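PDB 4F1H: tyrosyl-DNA phosphodiesterase 2 from Danio rerio, which belongs to the endonuclease/exonuclease/phosphatase family, within the DNase I-like group of folds. Local coordinates for residues V133-I138 with G164-G169. Sequence-based numbering, arbitrary orientation.
Sequences VVLQKI and GGLPAG
L135 meets P167 and L166 where helix 124-140 packs against the loop that leads into strand 170-172. L135 is buried and carries the helix side of the contact by itself. Its CB points at the loop, and the CA atoms of L135 and P167 are 7.2 Å apart. CG of L135 lies anti to the carbonyl carbon (chi1 -59°), beside the backbone N, and both methyls come near CD of P167. CD2 of L135 touches CD2 of L166 at 3.7 Å, methyl against methyl. The same CD2 of L135 lies 4.0 Å from CD of P167. CD1 of L135 passes 4.2 Å from the carbonyl O of G165, a loose contact and not a bond. Closer to the helix backbone, CB of L135 sits 4.1 Å from CG of P167. The proline ring therefore meets the leucine through its CG and CD atoms. The side chain of L135 crosses those of both P167 and L166 at about a right angle.

In this DNase I-like fold of two sheets, helix 124-140 lies against the sheet that holds strands 108-114 and 145-150. V134 and, one turn on, I138 pack on F149 of strand 145-150. The loop starts where helix 157-161 ends in a Schellman motif, with G164 in the C-prime place at positive phi. L166 also packs on F209 of strand 202-211.

No hydrogen bond or salt bridge joins the two segments. They bury 144 Å², both sides summed. Between them, apolar packing and exclusion of water probably provide the attraction, with no directed bond to fix the register.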
ATOM      1  N   VAL B 133       2.297   0.410 -13.641  1.00 19.86           N
ATOM      2  CA  VAL B 133       2.975   0.078 -14.905  1.00 21.38           C
ATOM      3  C   VAL B 133       4.204  -0.793 -14.630  1.00 23.32           C
ATOM      4  O   VAL B 133       4.416  -1.807 -15.321  1.00 23.88           O
ATOM      5  CB  VAL B 133       3.355   1.333 -15.711  1.00 22.95           C
ATOM      6  CG1 VAL B 133       4.268   0.969 -16.899  1.00 22.58           C
ATOM      7  CG2 VAL B 133       2.106   2.035 -16.204  1.00 24.11           C
ATOM      8  N   VAL B 134       4.986  -0.431 -13.598  1.00 18.09           N
ATOM      9  CA  VAL B 134       6.162  -1.241 -13.233  1.00 17.25           C
ATOM     10  C   VAL B 134       5.798  -2.666 -12.859  1.00 19.70           C
ATOM     11  O   VAL B 134       6.392  -3.617 -13.371  1.00 21.43           O
ATOM     12  CB  VAL B 134       6.975  -0.612 -12.078  1.00 17.72           C
ATOM     13  CG1 VAL B 134       8.101  -1.558 -11.614  1.00 21.15           C
ATOM     14  CG2 VAL B 134       7.552   0.737 -12.525  1.00 19.45           C
ATOM     15  N   LEU B 135       4.798  -2.812 -11.984  1.00 18.78           N
ATOM     16  CA  LEU B 135       4.458  -4.145 -11.494  1.00 21.06           C
ATOM     17  C   LEU B 135       3.864  -4.996 -12.617  1.00 20.68           C
ATOM     18  O   LEU B 135       4.120  -6.213 -12.678  1.00 22.05           O
ATOM     19  CB  LEU B 135       3.542  -4.079 -10.256  1.00 22.67           C
ATOM     20  CG  LEU B 135       4.113  -3.327  -9.048  1.00 25.59           C
ATOM     21  CD1 LEU B 135       2.999  -3.177  -7.996  1.00 23.19           C
ATOM     22  CD2 LEU B 135       5.341  -4.062  -8.454  1.00 22.76           C
ATOM     23  N   GLN B 136       3.114  -4.364 -13.521  1.00 20.56           N
ATOM     24  CA  GLN B 136       2.573  -5.090 -14.671  1.00 25.52           C
ATOM     25  C   GLN B 136       3.689  -5.603 -15.573  1.00 25.20           C
ATOM     26  O   GLN B 136       3.627  -6.741 -16.047  1.00 22.92           O
ATOM     27  CB  GLN B 136       1.579  -4.245 -15.474  1.00 28.14           C
ATOM     28  CG  GLN B 136       0.878  -5.066 -16.570  1.00 42.08           C
ATOM     29  CD  GLN B 136       0.067  -6.242 -16.017  1.00 53.34           C
ATOM     30  OE1 GLN B 136      -0.376  -6.228 -14.862  1.00 59.64           O
ATOM     31  NE2 GLN B 136      -0.121  -7.272 -16.842  1.00 50.03           N
ATOM     32  N   LYS B 137       4.742  -4.794 -15.769  1.00 23.60           N
ATOM     33  CA  LYS B 137       5.848  -5.228 -16.612  1.00 20.05           C
ATOM     34  C   LYS B 137       6.651  -6.340 -15.938  1.00 19.40           C
ATOM     35  O   LYS B 137       7.152  -7.241 -16.618  1.00 21.75           O
ATOM     36  CB  LYS B 137       6.769  -4.061 -16.968  1.00 22.34           C
ATOM     37  CG  LYS B 137       6.107  -2.999 -17.816  1.00 25.31           C
ATOM     38  CD  LYS B 137       5.803  -3.507 -19.221  1.00 27.94           C
ATOM     39  CE  LYS B 137       4.964  -2.469 -19.969  1.00 39.08           C
ATOM     40  NZ  LYS B 137       4.563  -2.881 -21.346  1.00 48.19           N
ATOM     41  N   ILE B 138       6.777  -6.302 -14.613  1.00 19.08           N
ATOM     42  CA  ILE B 138       7.460  -7.389 -13.901  1.00 16.81           C
ATOM     43  C   ILE B 138       6.656  -8.687 -14.058  1.00 26.86           C
ATOM     44  O   ILE B 138       7.234  -9.740 -14.360  1.00 24.11           O
ATOM     45  CB  ILE B 138       7.615  -7.087 -12.397  1.00 20.44           C
ATOM     46  CG1 ILE B 138       8.533  -5.887 -12.198  1.00 20.62           C
ATOM     47  CG2 ILE B 138       8.132  -8.316 -11.607  1.00 20.18           C
ATOM     48  CD1 ILE B 138       8.656  -5.469 -10.677  1.00 19.38           C
ATOM     49  N   GLY B 164      -2.931  -2.716  -4.107  1.00 30.28           N
ATOM     50  CA  GLY B 164      -3.168  -4.128  -3.964  1.00 40.99           C
ATOM     51  C   GLY B 164      -1.972  -4.959  -3.561  1.00 44.52           C
ATOM     52  O   GLY B 164      -2.042  -6.195  -3.561  1.00 49.17           O
ATOM     53  N   GLY B 165      -0.875  -4.297  -3.210  1.00 36.94           N
ATOM     54  CA  GLY B 165       0.322  -5.020  -2.813  1.00 30.12           C
ATOM     55  C   GLY B 165       1.094  -5.499  -4.041  1.00 27.11           C
ATOM     56  O   GLY B 165       0.687  -5.259  -5.195  1.00 31.67           O
ATOM     57  N   LEU B 166       2.226  -6.156  -3.791  1.00 27.92           N
ATOM     58  CA  LEU B 166       3.032  -6.711  -4.873  1.00 24.14           C
ATOM     59  C   LEU B 166       2.330  -7.952  -5.402  1.00 30.20           C
ATOM     60  O   LEU B 166       1.720  -8.687  -4.638  1.00 32.82           O
ATOM     61  CB  LEU B 166       4.431  -7.094  -4.372  1.00 23.80           C
ATOM     62  CG  LEU B 166       5.248  -5.955  -3.766  1.00 26.03           C
ATOM     63  CD1 LEU B 166       6.590  -6.479  -3.300  1.00 25.38           C
ATOM     64  CD2 LEU B 166       5.430  -4.868  -4.811  1.00 21.88           C
ATOM     65  N   PRO B 167       2.414  -8.183  -6.715  1.00 26.94           N
ATOM     66  CA  PRO B 167       1.772  -9.362  -7.320  1.00 29.41           C
ATOM     67  C   PRO B 167       2.388 -10.660  -6.844  1.00 27.97           C
ATOM     68  O   PRO B 167       3.540 -10.695  -6.422  1.00 28.46           O
ATOM     69  CB  PRO B 167       2.085  -9.215  -8.809  1.00 29.79           C
ATOM     70  CG  PRO B 167       2.527  -7.806  -9.009  1.00 33.16           C
ATOM     71  CD  PRO B 167       3.128  -7.364  -7.710  1.00 31.69           C
ATOM     72  N   ALA B 168       1.631 -11.755  -6.932  1.00 28.41           N
ATOM     73  CA  ALA B 168       2.170 -13.056  -6.525  1.00 32.01           C
ATOM     74  C   ALA B 168       3.457 -13.363  -7.297  1.00 28.31           C
ATOM     75  O   ALA B 168       3.521 -13.117  -8.510  1.00 32.54           O
ATOM     76  CB  ALA B 168       1.135 -14.148  -6.749  1.00 38.21           C
ATOM     77  N   GLY B 169       4.483 -13.862  -6.602  1.00 27.12           N
ATOM     78  CA  GLY B 169       5.756 -14.188  -7.245  1.00 24.58           C
ATOM     79  C   GLY B 169       6.757 -13.029  -7.177  1.00 24.87           C
ATOM     80  O   GLY B 169       7.938 -13.195  -7.532  1.00 23.25           O
TER